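Local coordinates for protein peroxinectin A (PDB 6ERC) that uses hydrogen peroxide to oxidise phenolic donors, iodide and thiocyanate at a haem, as a secreted glycoprotein of the social amoeba Dictyostelium discoideum, at residues 339-351 / 494-508. Sequence-based numbering, arbitrary orientation.
Sequences RGVEPLIRGLIIN and IKRTTSNIGYVQPNV
The short helix 342-350 runs alongside the irregular chain that follows helix 490-497, near the C-terminus, the two backbones closing to 6.0 Å between the CA atoms of E342 and I501 and to 5.3 Å between those of I349 and V508. This corner of the animal haem peroxidase fold, away from the haem, illustrates how a helix can hold a loop that lacks regular structure: side chains from both partners hold backbone groups of the other, while isoleucines fill the seam. R346, stretched from CG to NE, holds two successive carbonyls. Its NH2 donates to N500 O at 2.7 Å, with the acceptor nearly in the guanidinium plane, whereas NE reaches I501 O at 2.7 Å along a more bent path (131°), the donor standing above the carbonyl plane. An alanine here would remove both donors and would probably leave the turn at N500 and I501 freer to shift. I501 reaches back under this grip: with CG1 anti to its backbone N (chi1 -173°), its CD1 lies over one guanidinium face and 3.9 Å from I345 CB. I345 in turn meets helix 490-497 through its CG2, 3.7 Å from CG2 of I494. Nearer the start of helix 342-350, E342 bends so that OE2 accepts a weak bond from S499 N; the same oxygen forms a salt bridge with R229, which also donates to T497 O and so ties helix 218-241 into the junction. At the other end I349 meets V504 through CD1 and V508 through CG2, the latter 3.7 Å from V508 CB. The Q505 side chain lies alongside I349, pointing the opposite way, and closes the contact with an almost straight bond (168°), NE2 donating a hydrogen bond to I349 O, which lies in the plane of the Q505 amide.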
ATOM      1  N   ARG A 339      14.119 -17.569 -11.160  1.00 59.78           N
ATOM      2  CA  ARG A 339      15.252 -17.071 -11.932  1.00 60.54           C
ATOM      3  C   ARG A 339      15.831 -15.787 -11.343  1.00 59.34           C
ATOM      4  O   ARG A 339      16.424 -14.984 -12.070  1.00 59.88           O
ATOM      5  CB  ARG A 339      14.839 -16.849 -13.388  1.00 60.82           C
ATOM      6  CG  ARG A 339      14.534 -18.135 -14.155  1.00 62.46           C
ATOM      7  CD  ARG A 339      13.990 -17.841 -15.553  1.00 62.74           C
ATOM      8  NE  ARG A 339      13.824 -19.053 -16.354  1.00 65.17           N
ATOM      9  CZ  ARG A 339      13.208 -19.099 -17.534  1.00 64.56           C
ATOM     10  NH1 ARG A 339      12.688 -17.997 -18.064  1.00 62.91           N
ATOM     11  NH2 ARG A 339      13.107 -20.251 -18.188  1.00 64.64           N
ATOM     12  N   GLY A 340      15.671 -15.578 -10.040  1.00 57.82           N
ATOM     13  CA  GLY A 340      16.215 -14.410  -9.381  1.00 58.22           C
ATOM     14  C   GLY A 340      15.358 -13.172  -9.577  1.00 54.82           C
ATOM     15  O   GLY A 340      14.434 -13.130 -10.389  1.00 56.34           O
ATOM     16  N   VAL A 341      15.683 -12.134  -8.805  1.00 53.15           N
ATOM     17  CA  VAL A 341      14.931 -10.886  -8.876  1.00 54.37           C
ATOM     18  C   VAL A 341      15.341 -10.024 -10.063  1.00 53.72           C
ATOM     19  O   VAL A 341      14.556  -9.169 -10.494  1.00 52.97           O
ATOM     20  CB  VAL A 341      15.089 -10.063  -7.585  1.00 54.56           C
ATOM     21  CG1 VAL A 341      14.593 -10.847  -6.378  1.00 55.34           C
ATOM     22  CG2 VAL A 341      16.539  -9.630  -7.388  1.00 55.16           C
ATOM     23  N   GLU A 342      16.544 -10.213 -10.601  1.00 55.12           N
ATOM     24  CA  GLU A 342      17.037  -9.319 -11.648  1.00 55.70           C
ATOM     25  C   GLU A 342      16.104  -9.249 -12.847  1.00 53.98           C
ATOM     26  O   GLU A 342      15.843  -8.135 -13.334  1.00 53.13           O
ATOM     27  CB  GLU A 342      18.448  -9.743 -12.074  1.00 56.30           C
ATOM     28  CG  GLU A 342      19.539  -9.385 -11.078  1.00 56.55           C
ATOM     29  CD  GLU A 342      19.550 -10.291  -9.860  1.00 56.75           C
ATOM     30  OE1 GLU A 342      18.907 -11.361  -9.900  1.00 55.58           O
ATOM     31  OE2 GLU A 342      20.208  -9.931  -8.861  1.00 57.31           O
ATOM     32  N   PRO A 343      15.581 -10.359 -13.377  1.00 54.52           N
ATOM     33  CA  PRO A 343      14.678 -10.245 -14.537  1.00 55.60           C
ATOM     34  C   PRO A 343      13.427  -9.429 -14.252  1.00 54.03           C
ATOM     35  O   PRO A 343      12.943  -8.716 -15.139  1.00 52.83           O
ATOM     36  CB  PRO A 343      14.345 -11.708 -14.865  1.00 55.35           C
ATOM     37  CG  PRO A 343      15.444 -12.503 -14.250  1.00 55.51           C
ATOM     38  CD  PRO A 343      15.839 -11.763 -13.017  1.00 54.31           C
ATOM     39  N   LEU A 344      12.883  -9.522 -13.038  1.00 53.09           N
ATOM     40  CA  LEU A 344      11.747  -8.685 -12.670  1.00 52.17           C
ATOM     41  C   LEU A 344      12.147  -7.218 -12.618  1.00 52.97           C
ATOM     42  O   LEU A 344      11.490  -6.365 -13.225  1.00 54.35           O
ATOM     43  CB  LEU A 344      11.183  -9.129 -11.322  1.00 53.03           C
ATOM     44  CG  LEU A 344      10.381 -10.430 -11.331  1.00 54.65           C
ATOM     45  CD1 LEU A 344      10.226 -10.954  -9.916  1.00 55.32           C
ATOM     46  CD2 LEU A 344       9.017 -10.211 -11.975  1.00 55.29           C
ATOM     47  N   ILE A 345      13.223  -6.906 -11.889  1.00 53.29           N
ATOM     48  CA  ILE A 345      13.645  -5.516 -11.738  1.00 51.52           C
ATOM     49  C   ILE A 345      13.780  -4.856 -13.101  1.00 51.42           C
ATOM     50  O   ILE A 345      13.338  -3.720 -13.306  1.00 53.00           O
ATOM     51  CB  ILE A 345      14.964  -5.433 -10.945  1.00 54.09           C
ATOM     52  CG1 ILE A 345      14.821  -6.069  -9.555  1.00 53.21           C
ATOM     53  CG2 ILE A 345      15.424  -3.981 -10.826  1.00 53.05           C
ATOM     54  CD1 ILE A 345      13.838  -5.376  -8.638  1.00 53.84           C
ATOM     55  N   ARG A 346      14.397  -5.553 -14.057  1.00 52.30           N
ATOM     56  CA  ARG A 346      14.571  -4.973 -15.383  1.00 53.82           C
ATOM     57  C   ARG A 346      13.225  -4.617 -15.999  1.00 53.87           C
ATOM     58  O   ARG A 346      13.069  -3.544 -16.590  1.00 54.66           O
ATOM     59  CB  ARG A 346      15.337  -5.936 -16.289  1.00 55.22           C
ATOM     60  CG  ARG A 346      16.796  -6.135 -15.913  1.00 55.02           C
ATOM     61  CD  ARG A 346      17.548  -6.909 -16.990  1.00 56.68           C
ATOM     62  NE  ARG A 346      18.850  -7.389 -16.525  1.00 56.72           N
ATOM     63  CZ  ARG A 346      19.070  -8.583 -15.980  1.00 56.40           C
ATOM     64  NH1 ARG A 346      18.080  -9.449 -15.820  1.00 56.94           N
ATOM     65  NH2 ARG A 346      20.292  -8.916 -15.591  1.00 58.52           N
ATOM     66  N   GLY A 347      12.239  -5.506 -15.867  1.00 54.61           N
ATOM     67  CA  GLY A 347      10.922  -5.216 -16.408  1.00 54.34           C
ATOM     68  C   GLY A 347      10.224  -4.082 -15.680  1.00 53.04           C
ATOM     69  O   GLY A 347       9.578  -3.237 -16.304  1.00 53.15           O
ATOM     70  N   LEU A 348      10.350  -4.044 -14.352  1.00 50.86           N
ATOM     71  CA  LEU A 348       9.626  -3.049 -13.567  1.00 52.68           C
ATOM     72  C   LEU A 348      10.063  -1.630 -13.915  1.00 53.71           C
ATOM     73  O   LEU A 348       9.239  -0.706 -13.926  1.00 50.68           O
ATOM     74  CB  LEU A 348       9.826  -3.311 -12.075  1.00 52.46           C
ATOM     75  CG  LEU A 348       9.231  -4.598 -11.506  1.00 51.87           C
ATOM     76  CD1 LEU A 348       9.640  -4.746 -10.049  1.00 51.77           C
ATOM     77  CD2 LEU A 348       7.717  -4.618 -11.638  1.00 51.02           C
ATOM     78  N   ILE A 349      11.354  -1.430 -14.187  1.00 53.94           N
ATOM     79  CA  ILE A 349      11.869  -0.083 -14.414  1.00 53.42           C
ATOM     80  C   ILE A 349      11.728   0.374 -15.862  1.00 53.80           C
ATOM     81  O   ILE A 349      11.835   1.578 -16.132  1.00 53.98           O
ATOM     82  CB  ILE A 349      13.346   0.034 -13.988  1.00 54.29           C
ATOM     83  CG1 ILE A 349      14.251  -0.832 -14.877  1.00 55.36           C
ATOM     84  CG2 ILE A 349      13.502  -0.349 -12.522  1.00 52.74           C
ATOM     85  CD1 ILE A 349      15.737  -0.609 -14.648  1.00 55.65           C
ATOM     86  N   ILE A 350      11.493  -0.545 -16.798  1.00 54.34           N
ATOM     87  CA  ILE A 350      11.413  -0.190 -18.212  1.00 55.74           C
ATOM     88  C   ILE A 350       9.954  -0.111 -18.651  1.00 54.30           C
ATOM     89  O   ILE A 350       9.605   0.686 -19.529  1.00 53.56           O
ATOM     90  CB  ILE A 350      12.199  -1.197 -19.079  1.00 55.29           C
ATOM     91  CG1 ILE A 350      12.466  -0.621 -20.471  1.00 56.43           C
ATOM     92  CG2 ILE A 350      11.458  -2.530 -19.203  1.00 55.63           C
ATOM     93  CD1 ILE A 350      13.545   0.442 -20.501  1.00 58.20           C
ATOM     94  N   ASN A 351       9.096  -0.928 -18.046  1.00 52.66           N
ATOM     95  CA  ASN A 351       7.722  -1.072 -18.513  1.00 55.51           C
ATOM     96  C   ASN A 351       6.835   0.031 -17.943  1.00 55.86           C
ATOM     97  O   ASN A 351       6.842   0.286 -16.735  1.00 53.73           O
ATOM     98  CB  ASN A 351       7.180  -2.446 -18.121  1.00 54.69           C
ATOM     99  CG  ASN A 351       5.829  -2.738 -18.738  1.00 54.89           C
ATOM    100  OD1 ASN A 351       5.491  -2.218 -19.803  1.00 56.70           O
ATOM    101  ND2 ASN A 351       5.045  -3.576 -18.072  1.00 54.25           N
ATOM    102  N   ILE A 494      19.518  -0.462  -6.259  1.00 56.75           N
ATOM    103  CA  ILE A 494      19.321  -1.601  -7.153  1.00 55.90           C
ATOM    104  C   ILE A 494      20.666  -2.125  -7.635  1.00 54.94           C
ATOM    105  O   ILE A 494      20.930  -3.333  -7.611  1.00 55.37           O
ATOM    106  CB  ILE A 494      18.410  -1.205  -8.331  1.00 54.42           C
ATOM    107  CG1 ILE A 494      16.982  -0.968  -7.839  1.00 54.56           C
ATOM    108  CG2 ILE A 494      18.405  -2.283  -9.412  1.00 54.03           C
ATOM    109  CD1 ILE A 494      16.100  -0.223  -8.824  1.00 53.73           C
ATOM    110  N   LYS A 495      21.536  -1.222  -8.087  1.00 57.15           N
ATOM    111  CA  LYS A 495      22.849  -1.629  -8.576  1.00 58.39           C
ATOM    112  C   LYS A 495      23.665  -2.287  -7.470  1.00 57.77           C
ATOM    113  O   LYS A 495      24.300  -3.325  -7.684  1.00 59.59           O
ATOM    114  CB  LYS A 495      23.587  -0.417  -9.136  1.00 58.54           C
ATOM    115  CG  LYS A 495      22.893   0.251 -10.311  1.00 58.98           C
ATOM    116  CD  LYS A 495      23.568   1.570 -10.660  1.00 59.90           C
ATOM    117  CE  LYS A 495      22.865   2.287 -11.802  1.00 59.35           C
ATOM    118  NZ  LYS A 495      23.541   3.570 -12.137  1.00 60.02           N
ATOM    119  N   ARG A 496      23.659  -1.691  -6.277  1.00 57.03           N
ATOM    120  CA  ARG A 496      24.406  -2.248  -5.154  1.00 57.83           C
ATOM    121  C   ARG A 496      23.970  -3.668  -4.821  1.00 58.16           C
ATOM    122  O   ARG A 496      24.778  -4.463  -4.326  1.00 58.94           O
ATOM    123  CB  ARG A 496      24.234  -1.356  -3.924  1.00 58.53           C
ATOM    124  CG  ARG A 496      25.315  -0.313  -3.762  1.00 60.04           C
ATOM    125  CD  ARG A 496      24.800   0.971  -3.123  1.00 59.27           C
ATOM    126  NE  ARG A 496      23.847   0.744  -2.039  1.00 57.13           N
ATOM    127  CZ  ARG A 496      23.499   1.672  -1.153  1.00 58.23           C
ATOM    128  NH1 ARG A 496      24.036   2.886  -1.209  1.00 58.25           N
ATOM    129  NH2 ARG A 496      22.620   1.390  -0.202  1.00 57.32           N
ATOM    130  N   THR A 497      22.708  -4.008  -5.080  1.00 57.03           N
ATOM    131  CA  THR A 497      22.116  -5.240  -4.575  1.00 56.40           C
ATOM    132  C   THR A 497      21.826  -6.261  -5.666  1.00 55.40           C
ATOM    133  O   THR A 497      21.240  -7.307  -5.373  1.00 56.44           O
ATOM    134  CB  THR A 497      20.828  -4.922  -3.819  1.00 56.11           C
ATOM    135  OG1 THR A 497      19.939  -4.204  -4.681  1.00 57.23           O
ATOM    136  CG2 THR A 497      21.119  -4.079  -2.588  1.00 56.50           C
ATOM    137  N   THR A 498      22.222  -5.999  -6.908  1.00 55.66           N
ATOM    138  CA  THR A 498      21.910  -6.884  -8.019  1.00 57.18           C
ATOM    139  C   THR A 498      23.180  -7.279  -8.757  1.00 56.99           C
ATOM    140  O   THR A 498      24.221  -6.629  -8.644  1.00 59.60           O
ATOM    141  CB  THR A 498      20.932  -6.229  -9.003  1.00 56.92           C
ATOM    142  OG1 THR A 498      21.439  -4.951  -9.407  1.00 56.05           O
ATOM    143  CG2 THR A 498      19.570  -6.060  -8.360  1.00 54.83           C
ATOM    144  N   SER A 499      23.069  -8.358  -9.525  1.00 56.99           N
ATOM    145  CA  SER A 499      24.172  -8.894 -10.312  1.00 58.14           C
ATOM    146  C   SER A 499      23.888  -8.662 -11.790  1.00 58.44           C
ATOM    147  O   SER A 499      22.877  -9.143 -12.313  1.00 58.69           O
ATOM    148  CB  SER A 499      24.360 -10.384 -10.029  1.00 58.96           C
ATOM    149  OG  SER A 499      25.304 -10.957 -10.917  1.00 59.83           O
ATOM    150  N   ASN A 500      24.778  -7.927 -12.457  1.00 57.49           N
ATOM    151  CA  ASN A 500      24.675  -7.658 -13.892  1.00 58.83           C
ATOM    152  C   ASN A 500      23.266  -7.209 -14.269  1.00 58.37           C
ATOM    153  O   ASN A 500      22.647  -7.728 -15.201  1.00 57.58           O
ATOM    154  CB  ASN A 500      25.090  -8.886 -14.706  1.00 59.48           C
ATOM    155  CG  ASN A 500      26.521  -9.306 -14.442  1.00 60.95           C
ATOM    156  OD1 ASN A 500      26.789 -10.461 -14.110  1.00 61.72           O
ATOM    157  ND2 ASN A 500      27.452  -8.368 -14.588  1.00 61.21           N
ATOM    158  N   ILE A 501      22.759  -6.217 -13.534  1.00 57.44           N
ATOM    159  CA  ILE A 501      21.386  -5.774 -13.740  1.00 58.43           C
ATOM    160  C   ILE A 501      21.221  -5.109 -15.100  1.00 59.39           C
ATOM    161  O   ILE A 501      20.121  -5.112 -15.670  1.00 58.06           O
ATOM    162  CB  ILE A 501      20.959  -4.830 -12.600  1.00 58.03           C
ATOM    163  CG1 ILE A 501      19.469  -4.488 -12.705  1.00 56.04           C
ATOM    164  CG2 ILE A 501      21.794  -3.557 -12.613  1.00 57.34           C
ATOM    165  CD1 ILE A 501      18.551  -5.671 -12.506  1.00 55.98           C
ATOM    166  N   GLY A 502      22.287  -4.528 -15.640  1.00 57.25           N
ATOM    167  CA  GLY A 502      22.194  -3.781 -16.879  1.00 57.87           C
ATOM    168  C   GLY A 502      21.938  -2.309 -16.629  1.00 56.55           C
ATOM    169  O   GLY A 502      22.067  -1.798 -15.513  1.00 56.39           O
ATOM    170  N   TYR A 503      21.557  -1.614 -17.697  1.00 57.30           N
ATOM    171  CA  TYR A 503      21.322  -0.181 -17.588  1.00 58.51           C
ATOM    172  C   TYR A 503      20.135   0.108 -16.676  1.00 57.72           C
ATOM    173  O   TYR A 503      19.091  -0.546 -16.752  1.00 57.44           O
ATOM    174  CB  TYR A 503      21.075   0.448 -18.957  1.00 58.44           C
ATOM    175  CG  TYR A 503      20.678   1.900 -18.828  1.00 59.76           C
ATOM    176  CD1 TYR A 503      21.624   2.871 -18.531  1.00 60.25           C
ATOM    177  CD2 TYR A 503      19.355   2.295 -18.969  1.00 59.64           C
ATOM    178  CE1 TYR A 503      21.270   4.198 -18.394  1.00 60.34           C
ATOM    179  CE2 TYR A 503      18.989   3.622 -18.834  1.00 59.95           C
ATOM    180  CZ  TYR A 503      19.951   4.568 -18.546  1.00 61.54           C
ATOM    181  OH  TYR A 503      19.595   5.890 -18.411  1.00 62.74           O
ATOM    182  N   VAL A 504      20.301   1.113 -15.820  1.00 57.53           N
ATOM    183  CA  VAL A 504      19.274   1.532 -14.874  1.00 56.64           C
ATOM    184  C   VAL A 504      19.231   3.053 -14.881  1.00 58.65           C
ATOM    185  O   VAL A 504      20.234   3.706 -14.569  1.00 59.16           O
ATOM    186  CB  VAL A 504      19.551   1.012 -13.452  1.00 55.98           C
ATOM    187  CG1 VAL A 504      18.490   1.508 -12.480  1.00 57.62           C
ATOM    188  CG2 VAL A 504      19.613  -0.505 -13.448  1.00 55.96           C
ATOM    189  N   GLN A 505      18.075   3.618 -15.228  1.00 58.71           N
ATOM    190  CA  GLN A 505      17.927   5.063 -15.248  1.00 59.23           C
ATOM    191  C   GLN A 505      18.024   5.625 -13.829  1.00 58.52           C
ATOM    192  O   GLN A 505      17.772   4.917 -12.851  1.00 57.01           O
ATOM    193  CB  GLN A 505      16.593   5.458 -15.886  1.00 58.27           C
ATOM    194  CG  GLN A 505      15.348   5.081 -15.090  1.00 56.80           C
ATOM    195  CD  GLN A 505      14.729   3.776 -15.538  1.00 56.30           C
ATOM    196  OE1 GLN A 505      15.416   2.870 -16.009  1.00 55.93           O
ATOM    197  NE2 GLN A 505      13.412   3.675 -15.399  1.00 56.90           N
ATOM    198  N   PRO A 506      18.395   6.903 -13.692  1.00 58.44           N
ATOM    199  CA  PRO A 506      18.508   7.479 -12.339  1.00 58.42           C
ATOM    200  C   PRO A 506      17.194   7.499 -11.578  1.00 58.12           C
ATOM    201  O   PRO A 506      17.178   7.202 -10.377  1.00 56.01           O
ATOM    202  CB  PRO A 506      19.040   8.896 -12.606  1.00 60.28           C
ATOM    203  CG  PRO A 506      18.736   9.171 -14.042  1.00 60.58           C
ATOM    204  CD  PRO A 506      18.809   7.855 -14.736  1.00 59.32           C
ATOM    205  N   ASN A 507      16.092   7.845 -12.238  1.00 59.91           N
ATOM    206  CA  ASN A 507      14.768   7.849 -11.620  1.00 58.18           C
ATOM    207  C   ASN A 507      13.989   6.666 -12.180  1.00 57.21           C
ATOM    208  O   ASN A 507      13.397   6.757 -13.259  1.00 57.10           O
ATOM    209  CB  ASN A 507      14.040   9.162 -11.881  1.00 58.87           C
ATOM    210  CG  ASN A 507      12.704   9.234 -11.169  1.00 59.11           C
ATOM    211  OD1 ASN A 507      12.421   8.441 -10.270  1.00 58.06           O
ATOM    212  ND2 ASN A 507      11.877  10.193 -11.563  1.00 58.91           N
ATOM    213  N   VAL A 508      13.984   5.555 -11.438  1.00 56.31           N
ATOM    214  CA  VAL A 508      13.315   4.341 -11.903  1.00 56.04           C
ATOM    215  C   VAL A 508      11.802   4.425 -11.803  1.00 55.69           C
ATOM    216  O   VAL A 508      11.119   3.433 -12.086  1.00 53.68           O
ATOM    217  CB  VAL A 508      13.810   3.105 -11.123  1.00 53.81           C
ATOM    218  CG1 VAL A 508      15.290   2.888 -11.366  1.00 55.54           C
ATOM    219  CG2 VAL A 508      13.522   3.246  -9.634  1.00 53.64           C
TER